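Long-range contacts in L-lysine 6-monooxygenase (Pseudomonas syringae pv. tomato, PDB 5CQF), which probably hydroxylates the side-chain amine of L-lysine with the help of FAD and NADPH, as a step in siderophore biosynthesis: residues 172-177 against 186-191; 207-212 against 345-350; 231-236 against 307-312. One frame throughout, in Å; residues are numbered along the deposited sequence.

Contact 1 of 3, residues 172-177 against 186-191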
# COMPACT_ATOMS: atom_id res chain seq x y z
N PRO A 172 -28.92 21.54 5.48
CA PRO A 172 -27.64 22.19 5.81
C PRO A 172 -27.70 23.01 7.10
O PRO A 172 -28.64 23.76 7.30
CB PRO A 172 -27.39 23.14 4.61
CG PRO A 172 -28.29 22.70 3.52
CD PRO A 172 -29.40 21.88 4.12
N ARG A 173 -26.69 22.86 7.95
CA ARG A 173 -26.51 23.71 9.11
C ARG A 173 -25.88 25.02 8.62
O ARG A 173 -24.75 25.03 8.12
CB ARG A 173 -25.60 23.02 10.12
CG ARG A 173 -25.44 23.74 11.46
CD ARG A 173 -24.54 22.96 12.43
NE ARG A 173 -23.10 23.23 12.26
CZ ARG A 173 -22.46 24.32 12.68
NH1 ARG A 173 -21.14 24.45 12.48
NH2 ARG A 173 -23.11 25.32 13.29
N ILE A 174 -26.64 26.11 8.74
CA ILE A 174 -26.16 27.46 8.45
C ILE A 174 -26.25 28.28 9.73
O ILE A 174 -27.35 28.68 10.14
CB ILE A 174 -27.06 28.19 7.42
CG1 ILE A 174 -27.24 27.37 6.13
CG2 ILE A 174 -26.50 29.57 7.13
CD1 ILE A 174 -25.97 27.15 5.34
N PRO A 175 -25.10 28.56 10.38
CA PRO A 175 -25.20 29.42 11.56
C PRO A 175 -25.85 30.75 11.20
O PRO A 175 -25.67 31.24 10.08
CB PRO A 175 -23.74 29.62 11.97
CG PRO A 175 -23.00 28.48 11.37
CD PRO A 175 -23.73 28.12 10.10
N GLN A 176 -26.61 31.30 12.16
CA GLN A 176 -27.26 32.62 12.05
C GLN A 176 -26.39 33.72 11.41
O GLN A 176 -26.87 34.46 10.54
CB GLN A 176 -27.75 33.08 13.44
CG GLN A 176 -28.07 34.57 13.60
CD GLN A 176 -29.28 35.04 12.79
OE1 GLN A 176 -29.21 35.18 11.57
NE2 GLN A 176 -30.39 35.29 13.49
N ALA A 177 -25.13 33.81 11.82
CA ALA A 177 -24.21 34.83 11.29
C ALA A 177 -24.12 34.85 9.75
O ALA A 177 -23.77 35.88 9.16
CB ALA A 177 -22.82 34.63 11.89
N LEU A 186 -20.82 33.01 -1.16
CA LEU A 186 -20.74 32.37 0.14
C LEU A 186 -21.79 31.29 0.16
O LEU A 186 -22.99 31.58 0.06
CB LEU A 186 -20.96 33.40 1.25
CG LEU A 186 -20.79 32.86 2.67
CD1 LEU A 186 -20.33 33.94 3.65
CD2 LEU A 186 -22.07 32.22 3.16
N PHE A 187 -21.37 30.03 0.26
CA PHE A 187 -22.33 28.92 0.14
C PHE A 187 -21.96 27.70 0.92
O PHE A 187 -20.82 27.56 1.35
CB PHE A 187 -22.54 28.53 -1.33
CG PHE A 187 -21.26 28.42 -2.12
CD1 PHE A 187 -20.61 27.21 -2.22
CD2 PHE A 187 -20.74 29.51 -2.76
CE1 PHE A 187 -19.46 27.10 -2.96
CE2 PHE A 187 -19.58 29.41 -3.51
CZ PHE A 187 -18.92 28.21 -3.59
N HIS A 188 -22.94 26.81 1.07
CA HIS A 188 -22.73 25.55 1.79
C HIS A 188 -22.15 24.53 0.83
O HIS A 188 -22.36 24.63 -0.39
CB HIS A 188 -24.08 25.04 2.29
CG HIS A 188 -23.99 23.91 3.27
ND1 HIS A 188 -24.24 22.60 2.91
CD2 HIS A 188 -23.70 23.89 4.59
CE1 HIS A 188 -24.10 21.82 3.97
NE2 HIS A 188 -23.77 22.58 5.00
N THR A 189 -21.46 23.54 1.38
CA THR A 189 -20.85 22.49 0.57
C THR A 189 -21.85 21.71 -0.26
O THR A 189 -21.47 21.15 -1.27
CB THR A 189 -20.02 21.48 1.41
OG1 THR A 189 -20.80 20.98 2.51
CG2 THR A 189 -18.81 22.13 1.97
N SER A 190 -23.10 21.64 0.18
CA SER A 190 -24.14 20.89 -0.54
C SER A 190 -24.47 21.48 -1.92
O SER A 190 -25.13 20.84 -2.74
CB SER A 190 -25.42 20.82 0.30
OG SER A 190 -25.98 22.12 0.49
N ARG A 191 -24.05 22.71 -2.18
CA ARG A 191 -24.26 23.35 -3.46
C ARG A 191 -22.92 23.74 -4.08
O ARG A 191 -22.86 24.58 -4.97
CB ARG A 191 -25.16 24.58 -3.26
CG ARG A 191 -26.53 24.25 -2.67
CD ARG A 191 -27.57 24.04 -3.77
NE ARG A 191 -27.86 25.30 -4.46
CZ ARG A 191 -28.69 26.25 -4.03
NH1 ARG A 191 -29.37 26.10 -2.88
NH2 ARG A 191 -28.86 27.36 -4.75
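With its CG anti to the backbone N (chi1 -168°), His188 swings its imidazole out from strand 186-188 and against the pyrrolidine of Pro172, while Ile174, whose CG1 sits beside its own backbone N (chi1 -54°), sends CD1 to the same ring. Within this chain the strand is an edge strand of a five-stranded parallel Rossmann-type sheet, and 172-175 is a loop that runs past this margin into the short helix 176-179. The main interaction is a CH-pi contact: Pro172 CB stands 3.5 Å from the centroid of the His188 ring and only 4° off its normal, almost centred on the face. On the opposite face lies Thr189 OG1, so both faces have a neighbour, the proline centred and the hydroxyl off to the rim. Ile174 CD1 approaches obliquely, 4.0 Å from His188 CD2, and extends the apolar cover begun by the proline.

Both ring nitrogens of the buried histidine are engaged. NE2 bonds to the carbonyl O of Gly351, while the short 3-10 segment after the strand turns back onto ND1. There Ser190 N donates a bond of 3.1 Å to His188 ND1, coming from well outside the ring plane. These bonds fix the rotation of the imidazole and present its face to the proline. Tyr352 meets the same ring edge-to-face, and Arg173 O is hydrogen-bonded to Thr350 OG1, which ties the loop to the end of the neighbouring strand. Ser190 OG joins the two parts of the contact: it lies 3.0 Å from His188 ND1 in a hydrogen bond and 3.9 Å from Pro172 CG.

Contact 2 of 3, residues 207-212 against 345-350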
# COMPACT_ATOMS: atom_id res chain seq x y z
N TRP A 207 -10.04 32.25 -1.12
CA TRP A 207 -11.15 31.49 -0.60
C TRP A 207 -10.97 31.22 0.87
O TRP A 207 -9.84 31.08 1.34
CB TRP A 207 -11.25 30.18 -1.31
CG TRP A 207 -11.81 30.30 -2.65
CD1 TRP A 207 -11.15 30.65 -3.77
CD2 TRP A 207 -13.16 30.01 -3.05
NE1 TRP A 207 -11.99 30.64 -4.84
CE2 TRP A 207 -13.23 30.25 -4.44
CE3 TRP A 207 -14.31 29.59 -2.37
CZ2 TRP A 207 -14.42 30.05 -5.19
CZ3 TRP A 207 -15.49 29.38 -3.11
CH2 TRP A 207 -15.53 29.62 -4.51
N LEU A 208 -12.06 31.18 1.61
CA LEU A 208 -12.07 30.68 2.97
C LEU A 208 -12.96 29.48 2.99
O LEU A 208 -14.05 29.54 2.47
CB LEU A 208 -12.61 31.73 3.92
CG LEU A 208 -12.46 31.34 5.39
CD1 LEU A 208 -12.26 32.57 6.23
CD2 LEU A 208 -13.64 30.55 5.93
N VAL A 209 -12.47 28.39 3.56
CA VAL A 209 -13.27 27.18 3.69
C VAL A 209 -13.35 26.80 5.17
O VAL A 209 -12.33 26.51 5.81
CB VAL A 209 -12.66 26.01 2.88
CG1 VAL A 209 -13.48 24.76 3.02
CG2 VAL A 209 -12.56 26.37 1.41
N LEU A 210 -14.56 26.81 5.72
CA LEU A 210 -14.79 26.55 7.13
C LEU A 210 -15.14 25.08 7.31
O LEU A 210 -16.03 24.56 6.63
CB LEU A 210 -15.95 27.41 7.60
CG LEU A 210 -16.44 27.32 9.05
CD1 LEU A 210 -15.40 27.88 10.01
CD2 LEU A 210 -17.74 28.08 9.20
N GLY A 211 -14.43 24.39 8.19
CA GLY A 211 -14.82 23.03 8.55
C GLY A 211 -13.70 22.02 8.45
O GLY A 211 -12.69 22.28 7.79
N SER A 212 -13.91 20.88 9.08
CA SER A 212 -12.85 19.89 9.26
C SER A 212 -13.14 18.49 8.70
O SER A 212 -12.27 17.64 8.72
CB SER A 212 -12.50 19.80 10.75
OG SER A 212 -12.03 21.06 11.24
N ALA A 345 -14.35 34.67 -1.52
CA ALA A 345 -15.48 33.76 -1.34
C ALA A 345 -15.27 32.83 -0.18
O ALA A 345 -14.15 32.56 0.21
CB ALA A 345 -15.73 32.96 -2.60
N VAL A 346 -16.39 32.30 0.32
CA VAL A 346 -16.44 31.51 1.51
C VAL A 346 -17.26 30.27 1.21
O VAL A 346 -18.28 30.37 0.51
CB VAL A 346 -17.08 32.31 2.64
CG1 VAL A 346 -17.35 31.44 3.85
CG2 VAL A 346 -16.18 33.47 3.01
N VAL A 347 -16.78 29.11 1.70
CA VAL A 347 -17.48 27.81 1.60
C VAL A 347 -17.76 27.28 3.01
O VAL A 347 -16.84 27.18 3.82
CB VAL A 347 -16.67 26.74 0.86
CG1 VAL A 347 -17.37 25.40 0.90
CG2 VAL A 347 -16.44 27.11 -0.59
N LEU A 348 -19.00 26.93 3.30
CA LEU A 348 -19.36 26.47 4.63
C LEU A 348 -19.42 24.98 4.62
O LEU A 348 -20.36 24.41 4.13
CB LEU A 348 -20.70 27.04 5.08
CG LEU A 348 -20.82 28.56 4.99
CD1 LEU A 348 -22.24 28.98 5.33
CD2 LEU A 348 -19.85 29.27 5.91
N GLY A 349 -18.39 24.34 5.18
CA GLY A 349 -18.41 22.89 5.35
C GLY A 349 -18.92 22.60 6.75
O GLY A 349 -18.27 21.91 7.52
N THR A 350 -20.07 23.14 7.07
CA THR A 350 -20.61 23.09 8.41
C THR A 350 -21.44 21.84 8.66
O THR A 350 -21.87 21.63 9.79
CB THR A 350 -21.50 24.31 8.67
OG1 THR A 350 -22.29 24.59 7.51
CG2 THR A 350 -20.67 25.52 9.00
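Ala345 CB sits over one face of the Trp207 indole, 3.6 Å from the centroid of the six-membered ring and 12° off its normal, a CH-pi contact between neighbours on parallel strands. The indole leans across to the partner strand because CG lies beside the backbone N (chi1 -76°), which also brings CZ3 obliquely to within 3.5 Å of Val347 CG2. Val209 lies alongside Val347 on this same face, the two pointing the same way. On the other face Leu208 CB meets Val346 CG2, and farther along Leu210 CD2 is the shared tip, 4.1 Å from Leu348 CD2 and 3.9 Å from Thr350 CG2. Between the two faces the backbones are joined in register from Leu208 N to Ala345 O (2.9 Å) through to Gly349 N to Leu210 O (2.8 Å). Gly211 then begins a GxGxxA turn, consistent with the dinucleotide-binding motif of a Rossmann domain that would take NADP. Strand 206-210 is central in the sheet, with 345-348 next to it; the pair is flanked by 186-188 and 231-235, and helices 192-198 and 214-226 cover the face that carries Trp207, Val209 and Val347.

Contact 3 of 3, residues 231-236 against 307-312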
# COMPACT_ATOMS: atom_id res chain seq x y z
N GLU A 231 -5.87 30.82 -3.52
CA GLU A 231 -5.38 30.67 -2.15
C GLU A 231 -6.53 30.31 -1.24
O GLU A 231 -7.61 30.86 -1.36
CB GLU A 231 -4.69 31.96 -1.69
CG GLU A 231 -3.30 32.06 -2.28
CD GLU A 231 -2.70 33.45 -2.21
OE1 GLU A 231 -3.46 34.46 -2.30
OE2 GLU A 231 -1.45 33.49 -2.10
N VAL A 232 -6.32 29.35 -0.36
CA VAL A 232 -7.40 28.85 0.43
C VAL A 232 -7.04 29.01 1.89
O VAL A 232 -5.97 28.61 2.30
CB VAL A 232 -7.66 27.37 0.13
CG1 VAL A 232 -8.71 26.83 1.08
CG2 VAL A 232 -8.11 27.19 -1.30
N HIS A 233 -7.94 29.60 2.67
CA HIS A 233 -7.81 29.69 4.12
C HIS A 233 -8.79 28.74 4.77
O HIS A 233 -10.00 28.89 4.62
CB HIS A 233 -8.07 31.12 4.57
CG HIS A 233 -7.19 32.11 3.88
ND1 HIS A 233 -5.99 32.53 4.40
CD2 HIS A 233 -7.31 32.70 2.67
CE1 HIS A 233 -5.42 33.37 3.56
NE2 HIS A 233 -6.20 33.49 2.50
N SER A 234 -8.24 27.76 5.48
CA SER A 234 -8.95 26.63 5.98
C SER A 234 -9.00 26.76 7.48
O SER A 234 -7.97 26.66 8.16
CB SER A 234 -8.19 25.35 5.56
OG SER A 234 -8.77 24.17 6.08
N VAL A 235 -10.21 26.99 7.99
CA VAL A 235 -10.46 27.30 9.40
C VAL A 235 -11.10 26.12 10.09
O VAL A 235 -12.09 25.57 9.59
CB VAL A 235 -11.38 28.51 9.55
CG1 VAL A 235 -11.72 28.73 11.00
CG2 VAL A 235 -10.71 29.77 8.99
N HIS A 236 -10.53 25.73 11.24
CA HIS A 236 -10.96 24.55 11.99
C HIS A 236 -11.29 24.92 13.43
O HIS A 236 -10.54 25.65 14.08
CB HIS A 236 -9.83 23.54 12.00
CG HIS A 236 -9.40 23.14 10.63
ND1 HIS A 236 -10.05 22.17 9.90
CD2 HIS A 236 -8.42 23.62 9.83
CE1 HIS A 236 -9.47 22.04 8.72
NE2 HIS A 236 -8.48 22.92 8.65
N ARG A 307 -0.09 27.69 -0.73
CA ARG A 307 -1.41 28.21 -1.10
C ARG A 307 -2.58 27.75 -0.22
O ARG A 307 -3.72 28.14 -0.47
CB ARG A 307 -1.74 27.80 -2.52
CG ARG A 307 -0.87 28.45 -3.55
CD ARG A 307 -1.43 28.27 -4.95
NE ARG A 307 -1.57 26.88 -5.44
CZ ARG A 307 -2.71 26.30 -5.81
NH1 ARG A 307 -2.68 25.07 -6.32
NH2 ARG A 307 -3.88 26.92 -5.70
N LEU A 308 -2.29 26.90 0.76
CA LEU A 308 -3.24 26.48 1.75
C LEU A 308 -2.77 27.00 3.10
O LEU A 308 -1.66 26.70 3.51
CB LEU A 308 -3.31 24.96 1.79
CG LEU A 308 -4.22 24.41 2.90
CD1 LEU A 308 -5.66 24.82 2.66
CD2 LEU A 308 -4.10 22.89 3.00
N HIS A 309 -3.61 27.79 3.78
CA HIS A 309 -3.28 28.34 5.09
C HIS A 309 -4.24 27.74 6.12
O HIS A 309 -5.47 27.81 5.95
CB HIS A 309 -3.42 29.84 5.07
CG HIS A 309 -2.65 30.49 3.97
ND1 HIS A 309 -1.33 30.89 4.12
CD2 HIS A 309 -2.98 30.78 2.69
CE1 HIS A 309 -0.90 31.41 2.99
NE2 HIS A 309 -1.89 31.36 2.11
N THR A 310 -3.69 27.17 7.18
CA THR A 310 -4.49 26.50 8.20
C THR A 310 -4.62 27.34 9.50
O THR A 310 -3.64 27.88 9.97
CB THR A 310 -3.87 25.13 8.46
OG1 THR A 310 -4.07 24.33 7.29
CG2 THR A 310 -4.53 24.44 9.61
N TYR A 311 -5.82 27.45 10.07
CA TYR A 311 -6.01 28.14 11.36
C TYR A 311 -6.74 27.18 12.27
O TYR A 311 -7.94 26.97 12.11
CB TYR A 311 -6.80 29.46 11.20
CG TYR A 311 -6.26 30.31 10.08
CD1 TYR A 311 -6.52 29.98 8.76
CD2 TYR A 311 -5.44 31.41 10.33
CE1 TYR A 311 -6.00 30.72 7.73
CE2 TYR A 311 -4.93 32.17 9.28
CZ TYR A 311 -5.22 31.80 7.98
OH TYR A 311 -4.73 32.50 6.92
N ALA A 312 -6.01 26.57 13.21
CA ALA A 312 -6.63 25.66 14.17
C ALA A 312 -7.30 26.41 15.34
O ALA A 312 -7.14 27.59 15.53
CB ALA A 312 -5.60 24.67 14.68
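From Val232 against Leu308 to Val235 against Tyr311, two strands run parallel in register at 17°, joined by a regular ladder that starts with Val232 N to Arg307 O (2.9 Å) and ends with His236 N to Tyr311 O (3.0 Å). They form the 308-311 margin of the five-stranded parallel Rossmann-type sheet, and 231-235 is also the second strand of the beta-alpha-beta unit built round helix 214-226.

One face carries an aromatic cluster. His233 and His309 are paired across the ladder with the same first torsion, CG beside the backbone N (chi1 -55° in His233), and their imidazoles project side by side; the planes are close to parallel at 14°, but the rings are slid apart, with centroids 4.8 Å from each other and little overlap. Tyr311, two residues farther along than His309, leans back toward His233 and meets it rim to rim. Its hydroxyl reaches the edge of the imidazole near the ring plane, and Tyr311 OH and His233 ND1 share a hydrogen bond of 2.8 Å in which either could be the donor. The bond probably fixes the turn of the His233 ring. Strands 325-332 and 338-343 pack against this face, Leu341 touching both His233 and Tyr311.

The reverse face is mixed: Val232 and Leu308 pack beside Ser234 and Thr310. Leu308 CD1 bends inward to lie 4.0 Å from Val232 CG1 and 3.9 Å from Ser234 CB. Arg307, at the start of the ladder, is salt-bridged to Asp300 and also bonds to the carbonyls of Val224 and Ile230. At the far end His236 ND1 is bonded to Ser212 OG, while His236 NE2 makes a weak, bent bond of 2.9 Å to Ser234 OG.

Contact 1 comes first along the chain and closes a short loop of eight residues, which returns to the sheet as strand 186-188. Contact 2 opens afterwards at 207-212 and does not close until 345-350; within its 132 intervening residues contact 3 is nested, itself spanning 70 largely helical residues. Contact 1 is thus in series with the other two, while across one five-stranded sheet all three lie side by side. Contact 1 adjoins contact 2 where Phe187 O meets Leu348 N at 2.7 Å, and contact 2 adjoins contact 3 where Val209 N meets His233 O at the same distance. Together they tie an incoming loop, through all five parallel strands, to the opposite margin at 308-311.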